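Local coordinates for putative translational inhibitor protein (Yersinia pestis, PDB 5V4D), which is of unknown function but belongs to the Rid (YjgF-like) family, and so may deaminate reactive enamine or imine intermediates, at residues L44-L57 / A113-I125. Sequence-based numbering, arbitrary orientation.
Sequences LVENDIEKQTRQVL and ALPKGALVEIEVI
Gln-52 reaches out from the start of helix 49-66 and takes the backbone N-H of Leu-119 on its OE1, 2.9 Å from Leu-119 N. The bond is fairly straight (160°) and lies in the carbonyl plane of the amide. The other end of that amide is held too: NE2 donates to Glu-46 O, coming from above that carbonyl's plane, and to a water that also links Asn-47 ND2 with Gly-117 O. With both ends engaged, the amide's flip is fixed, and it ties the loop ahead of the helix to the turn ahead of strand 120-127. The partly exposed Leu-119 side chain crosses the Gln-52 and Asn-47 side chains at about a right angle, its CD2 3.5 Å from Asn-47 ND2.

Deeper in, the contact is apolar and buried. Val-56 lays CG1 against Ile-122 CB at 3.7 Å, while CD1 of Ile-49, carried by a CG1 anti to the backbone N (chi1 -175°), meets Leu-119 CB at 3.8 Å and Val-120 CG1. Val-120 O is buried here without a polar partner. The solvent side holds the bridging water and exposed Asn-47, Gly-117 and Lys-116. Leu-44 still closes in there, CD2 3.3 Å from Lys-116 O; the Lys-116 stem lies near it and the far end turns outward.

Helix and strand run nearly parallel, 25° apart, and the segment axes come within 8.7 Å at closest, as expected for a helix packed on the sheet of this alpha-beta fold. Helix 87-98 flanks Ile-49 and Thr-53 through Val-90, and strand 74-81 lies beside Val-120.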
ATOM      1  N   LEU A  44     -13.904 -18.177  -7.529  1.00 16.32           N
ATOM      2  CA  LEU A  44     -12.589 -18.368  -6.942  1.00 15.99           C
ATOM      3  C   LEU A  44     -12.093 -19.767  -7.274  1.00 18.21           C
ATOM      4  O   LEU A  44     -12.856 -20.745  -7.225  1.00 19.50           O
ATOM      5  CB  LEU A  44     -12.664 -18.182  -5.413  1.00 18.73           C
ATOM      6  CG  LEU A  44     -11.355 -18.063  -4.681  1.00 21.50           C
ATOM      7  CD1 LEU A  44     -10.783 -16.702  -4.905  1.00 22.94           C
ATOM      8  CD2 LEU A  44     -11.585 -18.356  -3.184  1.00 24.15           C
ATOM      9  N   VAL A  45     -10.815 -19.869  -7.617  1.00 17.58           N
ATOM     10  CA  VAL A  45     -10.280 -21.186  -7.887  1.00 18.36           C
ATOM     11  C   VAL A  45     -10.100 -21.966  -6.580  1.00 19.32           C
ATOM     12  O   VAL A  45     -10.373 -21.463  -5.475  1.00 19.51           O
ATOM     13  CB  VAL A  45      -8.987 -21.091  -8.726  1.00 18.86           C
ATOM     14  CG1 VAL A  45      -9.227 -20.254 -10.009  1.00 18.21           C
ATOM     15  CG2 VAL A  45      -7.840 -20.492  -7.957  1.00 22.21           C
ATOM     16  N   GLU A  46      -9.669 -23.215  -6.707  1.00 19.34           N
ATOM     17  CA  GLU A  46      -9.526 -24.125  -5.571  1.00 20.21           C
ATOM     18  C   GLU A  46      -8.677 -23.520  -4.451  1.00 21.35           C
ATOM     19  O   GLU A  46      -7.769 -22.705  -4.694  1.00 19.92           O
ATOM     20  CB  GLU A  46      -8.876 -25.409  -6.096  1.00 23.41           C
ATOM     21  CG  GLU A  46      -8.418 -26.405  -5.077  1.00 43.51           C
ATOM     22  CD  GLU A  46      -7.899 -27.662  -5.727  1.00 52.33           C
ATOM     23  OE1 GLU A  46      -6.735 -28.022  -5.431  1.00 43.90           O
ATOM     24  OE2 GLU A  46      -8.657 -28.269  -6.535  1.00 55.50           O
ATOM     25  N   ASN A  47      -8.937 -23.982  -3.212  1.00 21.17           N
ATOM     26  CA  ASN A  47      -8.199 -23.556  -2.020  1.00 20.94           C
ATOM     27  C   ASN A  47      -6.807 -24.197  -1.981  1.00 23.54           C
ATOM     28  O   ASN A  47      -6.518 -25.111  -1.185  1.00 26.59           O
ATOM     29  CB  ASN A  47      -9.057 -23.899  -0.786  1.00 25.19           C
ATOM     30  CG  ASN A  47      -8.489 -23.361   0.507  1.00 35.89           C
ATOM     31  OD1 ASN A  47      -8.264 -24.123   1.450  1.00 40.63           O
ATOM     32  ND2 ASN A  47      -8.302 -22.048   0.584  1.00 25.70           N
ATOM     33  N   ASP A  48      -5.941 -23.719  -2.866  1.00 16.96           N
ATOM     34  CA  ASP A  48      -4.592 -24.239  -3.086  1.00 16.11           C
ATOM     35  C   ASP A  48      -3.723 -23.023  -3.413  1.00 17.15           C
ATOM     36  O   ASP A  48      -4.009 -22.316  -4.390  1.00 18.05           O
ATOM     37  CB  ASP A  48      -4.640 -25.245  -4.243  1.00 19.94           C
ATOM     38  CG  ASP A  48      -3.283 -25.755  -4.716  1.00 25.58           C
ATOM     39  OD1 ASP A  48      -3.200 -26.974  -5.033  1.00 36.73           O
ATOM     40  OD2 ASP A  48      -2.327 -25.013  -4.903  1.00 23.47           O
ATOM     41  N   ILE A  49      -2.729 -22.728  -2.558  1.00 15.96           N
ATOM     42  CA  ILE A  49      -1.975 -21.483  -2.724  1.00 14.96           C
ATOM     43  C   ILE A  49      -1.282 -21.417  -4.087  1.00 15.10           C
ATOM     44  O   ILE A  49      -1.179 -20.337  -4.668  1.00 15.78           O
ATOM     45  CB  ILE A  49      -0.986 -21.293  -1.552  1.00 15.64           C
ATOM     46  CG1 ILE A  49      -0.292 -19.935  -1.651  1.00 17.63           C
ATOM     47  CG2 ILE A  49       0.086 -22.423  -1.494  1.00 19.25           C
ATOM     48  CD1 ILE A  49      -1.242 -18.739  -1.341  1.00 18.96           C
ATOM     49  N   GLU A  50      -0.803 -22.553  -4.614  1.00 16.67           N
ATOM     50  CA  GLU A  50      -0.110 -22.519  -5.909  1.00 16.65           C
ATOM     51  C   GLU A  50      -1.075 -22.190  -7.039  1.00 18.35           C
ATOM     52  O   GLU A  50      -0.803 -21.301  -7.870  1.00 17.21           O
ATOM     53  CB  GLU A  50       0.616 -23.857  -6.162  1.00 18.20           C
ATOM     54  CG  GLU A  50       1.689 -24.093  -5.091  1.00 19.66           C
ATOM     55  CD  GLU A  50       2.505 -25.367  -5.257  1.00 29.48           C
ATOM     56  OE1 GLU A  50       3.169 -25.771  -4.262  1.00 32.06           O
ATOM     57  OE2 GLU A  50       2.494 -25.959  -6.366  1.00 36.13           O
ATOM     58  N   LYS A  51      -2.213 -22.886  -7.095  1.00 15.67           N
ATOM     59  CA  LYS A  51      -3.203 -22.589  -8.142  1.00 15.31           C
ATOM     60  C   LYS A  51      -3.694 -21.146  -8.038  1.00 16.91           C
ATOM     61  O   LYS A  51      -3.879 -20.463  -9.065  1.00 16.12           O
ATOM     62  CB  LYS A  51      -4.368 -23.570  -8.039  1.00 16.41           C
ATOM     63  CG  LYS A  51      -3.982 -24.968  -8.501  1.00 20.50           C
ATOM     64  CD  LYS A  51      -5.113 -25.939  -8.254  1.00 22.30           C
ATOM     65  CE  LYS A  51      -4.708 -27.375  -8.638  1.00 24.42           C
ATOM     66  NZ  LYS A  51      -5.824 -28.295  -8.298  1.00 26.10           N
ATOM     67  N   GLN A  52      -3.860 -20.649  -6.805  1.00 16.16           N
ATOM     68  CA  GLN A  52      -4.379 -19.291  -6.641  1.00 16.25           C
ATOM     69  C   GLN A  52      -3.354 -18.253  -7.054  1.00 14.73           C
ATOM     70  O   GLN A  52      -3.712 -17.247  -7.691  1.00 15.67           O
ATOM     71  CB  GLN A  52      -4.849 -19.050  -5.194  1.00 15.11           C
ATOM     72  CG  GLN A  52      -6.097 -19.859  -4.855  1.00 15.09           C
ATOM     73  CD  GLN A  52      -6.826 -19.356  -3.629  1.00 16.71           C
ATOM     74  OE1 GLN A  52      -6.410 -18.397  -2.982  1.00 15.68           O
ATOM     75  NE2 GLN A  52      -7.953 -19.995  -3.330  1.00 19.67           N
ATOM     76  N   THR A  53      -2.068 -18.477  -6.734  1.00 15.48           N
ATOM     77  CA  THR A  53      -1.028 -17.554  -7.177  1.00 14.24           C
ATOM     78  C   THR A  53      -0.957 -17.501  -8.689  1.00 14.36           C
ATOM     79  O   THR A  53      -0.845 -16.415  -9.266  1.00 14.62           O
ATOM     80  CB  THR A  53       0.328 -17.974  -6.601  1.00 16.26           C
ATOM     81  OG1 THR A  53       0.280 -17.954  -5.165  1.00 16.32           O
ATOM     82  CG2 THR A  53       1.369 -16.986  -7.035  1.00 16.84           C
ATOM     83  N   ARG A  54      -1.062 -18.662  -9.346  1.00 14.82           N
ATOM     84  CA  ARG A  54      -1.050 -18.689 -10.804  1.00 14.57           C
ATOM     85  C   ARG A  54      -2.205 -17.881 -11.371  1.00 16.08           C
ATOM     86  O   ARG A  54      -2.007 -17.080 -12.301  1.00 16.32           O
ATOM     87  CB  ARG A  54      -1.120 -20.125 -11.316  1.00 16.97           C
ATOM     88  CG  ARG A  54       0.096 -20.932 -11.005  1.00 18.27           C
ATOM     89  CD  ARG A  54       0.002 -22.299 -11.669  1.00 20.46           C
ATOM     90  NE  ARG A  54       1.124 -23.115 -11.219  1.00 26.21           N
ATOM     91  CZ  ARG A  54       2.390 -22.971 -11.626  1.00 33.14           C
ATOM     92  NH1 ARG A  54       2.730 -22.051 -12.513  1.00 32.97           N
ATOM     93  NH2 ARG A  54       3.338 -23.747 -11.124  1.00 37.39           N
ATOM     94  N   GLN A  55      -3.403 -18.041 -10.785  1.00 16.39           N
ATOM     95  CA  GLN A  55      -4.572 -17.306 -11.281  1.00 14.66           C
ATOM     96  C   GLN A  55      -4.372 -15.799 -11.115  1.00 15.09           C
ATOM     97  O   GLN A  55      -4.681 -15.027 -12.028  1.00 14.93           O
ATOM     98  CB  GLN A  55      -5.847 -17.789 -10.574  1.00 14.57           C
ATOM     99  CG  GLN A  55      -7.058 -17.138 -11.173  1.00 15.20           C
ATOM    100  CD  GLN A  55      -7.321 -17.663 -12.569  1.00 15.68           C
ATOM    101  OE1 GLN A  55      -7.439 -18.876 -12.749  1.00 17.00           O
ATOM    102  NE2 GLN A  55      -7.295 -16.792 -13.563  1.00 17.75           N
ATOM    103  N   VAL A  56      -3.832 -15.370  -9.958  1.00 14.72           N
ATOM    104  CA  VAL A  56      -3.658 -13.949  -9.705  1.00 13.40           C
ATOM    105  C   VAL A  56      -2.694 -13.352 -10.712  1.00 14.14           C
ATOM    106  O   VAL A  56      -2.927 -12.264 -11.250  1.00 14.52           O
ATOM    107  CB  VAL A  56      -3.167 -13.744  -8.269  1.00 14.84           C
ATOM    108  CG1 VAL A  56      -2.552 -12.347  -8.065  1.00 15.29           C
ATOM    109  CG2 VAL A  56      -4.314 -14.028  -7.292  1.00 15.01           C
ATOM    110  N   LEU A  57      -1.592 -14.054 -10.979  1.00 15.55           N
ATOM    111  CA  LEU A  57      -0.591 -13.509 -11.900  1.00 14.07           C
ATOM    112  C   LEU A  57      -1.139 -13.456 -13.318  1.00 14.94           C
ATOM    113  O   LEU A  57      -0.814 -12.535 -14.072  1.00 16.28           O
ATOM    114  CB  LEU A  57       0.699 -14.342 -11.820  1.00 14.13           C
ATOM    115  CG  LEU A  57       1.316 -14.207 -10.440  1.00 14.04           C
ATOM    116  CD1 LEU A  57       2.428 -15.253 -10.345  1.00 17.57           C
ATOM    117  CD2 LEU A  57       1.844 -12.813 -10.192  1.00 18.57           C
ATOM    118  N   ALA A 113      -7.902 -11.699   6.397  1.00 14.69           N
ATOM    119  CA  ALA A 113      -8.872 -12.220   5.448  1.00 14.10           C
ATOM    120  C   ALA A 113      -8.799 -11.394   4.170  1.00 16.61           C
ATOM    121  O   ALA A 113      -8.364 -10.235   4.172  1.00 15.66           O
ATOM    122  CB  ALA A 113     -10.304 -12.184   5.982  1.00 15.79           C
ATOM    123  N   LEU A 114      -9.280 -11.990   3.086  1.00 15.02           N
ATOM    124  CA  LEU A 114      -9.299 -11.372   1.768  1.00 13.97           C
ATOM    125  C   LEU A 114     -10.679 -11.546   1.154  1.00 16.46           C
ATOM    126  O   LEU A 114     -11.432 -12.462   1.524  1.00 17.29           O
ATOM    127  CB  LEU A 114      -8.247 -11.989   0.834  1.00 14.21           C
ATOM    128  CG  LEU A 114      -6.806 -11.638   1.225  1.00 16.09           C
ATOM    129  CD1 LEU A 114      -5.817 -12.511   0.434  1.00 16.83           C
ATOM    130  CD2 LEU A 114      -6.492 -10.145   1.021  1.00 17.37           C
ATOM    131  N   PRO A 115     -11.014 -10.728   0.159  1.00 16.28           N
ATOM    132  CA  PRO A 115     -12.295 -10.909  -0.533  1.00 17.48           C
ATOM    133  C   PRO A 115     -12.454 -12.338  -1.034  1.00 20.53           C
ATOM    134  O   PRO A 115     -11.498 -12.954  -1.522  1.00 16.77           O
ATOM    135  CB  PRO A 115     -12.196  -9.931  -1.709  1.00 17.92           C
ATOM    136  CG  PRO A 115     -11.313  -8.829  -1.185  1.00 20.33           C
ATOM    137  CD  PRO A 115     -10.252  -9.585  -0.375  1.00 19.08           C
ATOM    138  N   LYS A 116     -13.676 -12.849  -0.910  1.00 18.78           N
ATOM    139  CA  LYS A 116     -14.090 -14.182  -1.370  1.00 21.98           C
ATOM    140  C   LYS A 116     -13.338 -15.319  -0.708  1.00 22.48           C
ATOM    141  O   LYS A 116     -13.441 -16.483  -1.146  1.00 23.06           O
ATOM    142  CB  LYS A 116     -13.973 -14.297  -2.908  1.00 23.67           C
ATOM    143  CG  LYS A 116     -14.785 -13.242  -3.625  1.00 28.91           C
ATOM    144  CD  LYS A 116     -15.127 -13.684  -5.020  1.00 38.41           C
ATOM    145  CE  LYS A 116     -16.406 -13.041  -5.516  1.00 48.98           C
ATOM    146  NZ  LYS A 116     -17.574 -13.922  -5.239  1.00 48.55           N
ATOM    147  N   GLY A 117     -12.649 -15.058   0.402  1.00 16.05           N
ATOM    148  CA  GLY A 117     -11.924 -16.101   1.087  1.00 15.87           C
ATOM    149  C   GLY A 117     -10.642 -16.468   0.403  1.00 15.03           C
ATOM    150  O   GLY A 117     -10.106 -17.548   0.676  1.00 19.26           O
ATOM    151  N   ALA A 118     -10.135 -15.592  -0.454  1.00 13.66           N
ATOM    152  CA  ALA A 118      -8.868 -15.850  -1.164  1.00 14.39           C
ATOM    153  C   ALA A 118      -7.695 -16.040  -0.196  1.00 16.18           C
ATOM    154  O   ALA A 118      -7.665 -15.492   0.917  1.00 16.19           O
ATOM    155  CB  ALA A 118      -8.536 -14.692  -2.097  1.00 14.45           C
ATOM    156  N   LEU A 119      -6.689 -16.787  -0.645  1.00 14.16           N
ATOM    157  CA  LEU A 119      -5.457 -16.958   0.141  1.00 12.64           C
ATOM    158  C   LEU A 119      -4.411 -15.887  -0.139  1.00 14.27           C
ATOM    159  O   LEU A 119      -3.418 -15.750   0.624  1.00 15.08           O
ATOM    160  CB  LEU A 119      -4.797 -18.315  -0.165  1.00 14.26           C
ATOM    161  CG  LEU A 119      -5.679 -19.541   0.130  1.00 15.84           C
ATOM    162  CD1 LEU A 119      -4.972 -20.812  -0.396  1.00 15.96           C
ATOM    163  CD2 LEU A 119      -5.972 -19.672   1.631  1.00 18.14           C
ATOM    164  N   VAL A 120      -4.540 -15.206  -1.271  1.00 14.91           N
ATOM    165  CA  VAL A 120      -3.515 -14.269  -1.700  1.00 13.36           C
ATOM    166  C   VAL A 120      -4.195 -13.223  -2.566  1.00 13.86           C
ATOM    167  O   VAL A 120      -5.124 -13.534  -3.319  1.00 16.02           O
ATOM    168  CB  VAL A 120      -2.358 -15.003  -2.428  1.00 19.08           C
ATOM    169  CG1 VAL A 120      -2.841 -15.846  -3.654  1.00 17.86           C
ATOM    170  CG2 VAL A 120      -1.246 -14.018  -2.842  1.00 17.44           C
ATOM    171  N   GLU A 121      -3.687 -11.983  -2.490  1.00 14.58           N
ATOM    172  CA  GLU A 121      -4.097 -10.861  -3.333  1.00 13.06           C
ATOM    173  C   GLU A 121      -2.848 -10.087  -3.692  1.00 16.17           C
ATOM    174  O   GLU A 121      -2.036  -9.816  -2.804  1.00 17.74           O
ATOM    175  CB  GLU A 121      -5.106  -9.950  -2.605  1.00 14.59           C
ATOM    176  CG  GLU A 121      -5.617  -8.816  -3.498  1.00 16.93           C
ATOM    177  CD  GLU A 121      -6.598  -7.900  -2.789  1.00 30.80           C
ATOM    178  OE1 GLU A 121      -6.647  -6.679  -3.063  1.00 26.47           O
ATOM    179  OE2 GLU A 121      -7.263  -8.385  -1.849  1.00 25.09           O
ATOM    180  N   ILE A 122      -2.644  -9.777  -4.975  1.00 12.87           N
ATOM    181  CA  ILE A 122      -1.422  -9.059  -5.349  1.00 14.45           C
ATOM    182  C   ILE A 122      -1.812  -7.781  -6.068  1.00 13.87           C
ATOM    183  O   ILE A 122      -2.574  -7.811  -7.047  1.00 15.41           O
ATOM    184  CB  ILE A 122      -0.492  -9.917  -6.219  1.00 12.22           C
ATOM    185  CG1 ILE A 122      -0.063 -11.135  -5.394  1.00 12.87           C
ATOM    186  CG2 ILE A 122       0.771  -9.120  -6.625  1.00 16.51           C
ATOM    187  CD1 ILE A 122       0.885 -12.061  -6.190  1.00 14.60           C
ATOM    188  N   GLU A 123      -1.251  -6.663  -5.596  1.00 15.05           N
ATOM    189  CA  GLU A 123      -1.463  -5.334  -6.150  1.00 14.43           C
ATOM    190  C   GLU A 123      -0.180  -4.872  -6.820  1.00 15.88           C
ATOM    191  O   GLU A 123       0.908  -5.075  -6.271  1.00 16.72           O
ATOM    192  CB  GLU A 123      -1.839  -4.407  -4.992  1.00 18.72           C
ATOM    193  CG  GLU A 123      -1.960  -2.976  -5.284  1.00 28.49           C
ATOM    194  CD  GLU A 123      -2.202  -2.247  -3.946  1.00 28.15           C
ATOM    195  OE1 GLU A 123      -3.334  -2.270  -3.506  1.00 25.57           O
ATOM    196  OE2 GLU A 123      -1.241  -1.764  -3.307  1.00 37.96           O
ATOM    197  N   VAL A 124      -0.288  -4.266  -8.010  1.00 12.79           N
ATOM    198  CA  VAL A 124       0.884  -3.805  -8.740  1.00 14.87           C
ATOM    199  C   VAL A 124       0.704  -2.385  -9.250  1.00 13.97           C
ATOM    200  O   VAL A 124      -0.420  -1.895  -9.456  1.00 15.36           O
ATOM    201  CB  VAL A 124       1.241  -4.724  -9.939  1.00 16.15           C
ATOM    202  CG1 VAL A 124       1.144  -6.191  -9.557  1.00 14.37           C
ATOM    203  CG2 VAL A 124       0.348  -4.450 -11.166  1.00 16.64           C
ATOM    204  N   ILE A 125       1.829  -1.690  -9.406  0.66 13.83           N
ATOM    205  CA  ILE A 125       1.877  -0.482 -10.218  0.66 16.79           C
ATOM    206  C   ILE A 125       2.926  -0.696 -11.290  0.66 16.74           C
ATOM    207  O   ILE A 125       3.929  -1.389 -11.086  0.66 15.61           O
ATOM    208  CB  ILE A 125       2.169   0.816  -9.443  0.66 18.38           C
ATOM    209  CG1 ILE A 125       3.499   0.717  -8.702  0.66 17.60           C
ATOM    210  CG2 ILE A 125       0.984   1.169  -8.536  0.66 20.26           C
ATOM    211  CD1 ILE A 125       4.064   2.096  -8.333  0.66 22.09           C
TER
HETATM  212  O   HOH W   1      -9.399 -19.910  -0.754  1.00 17.41           O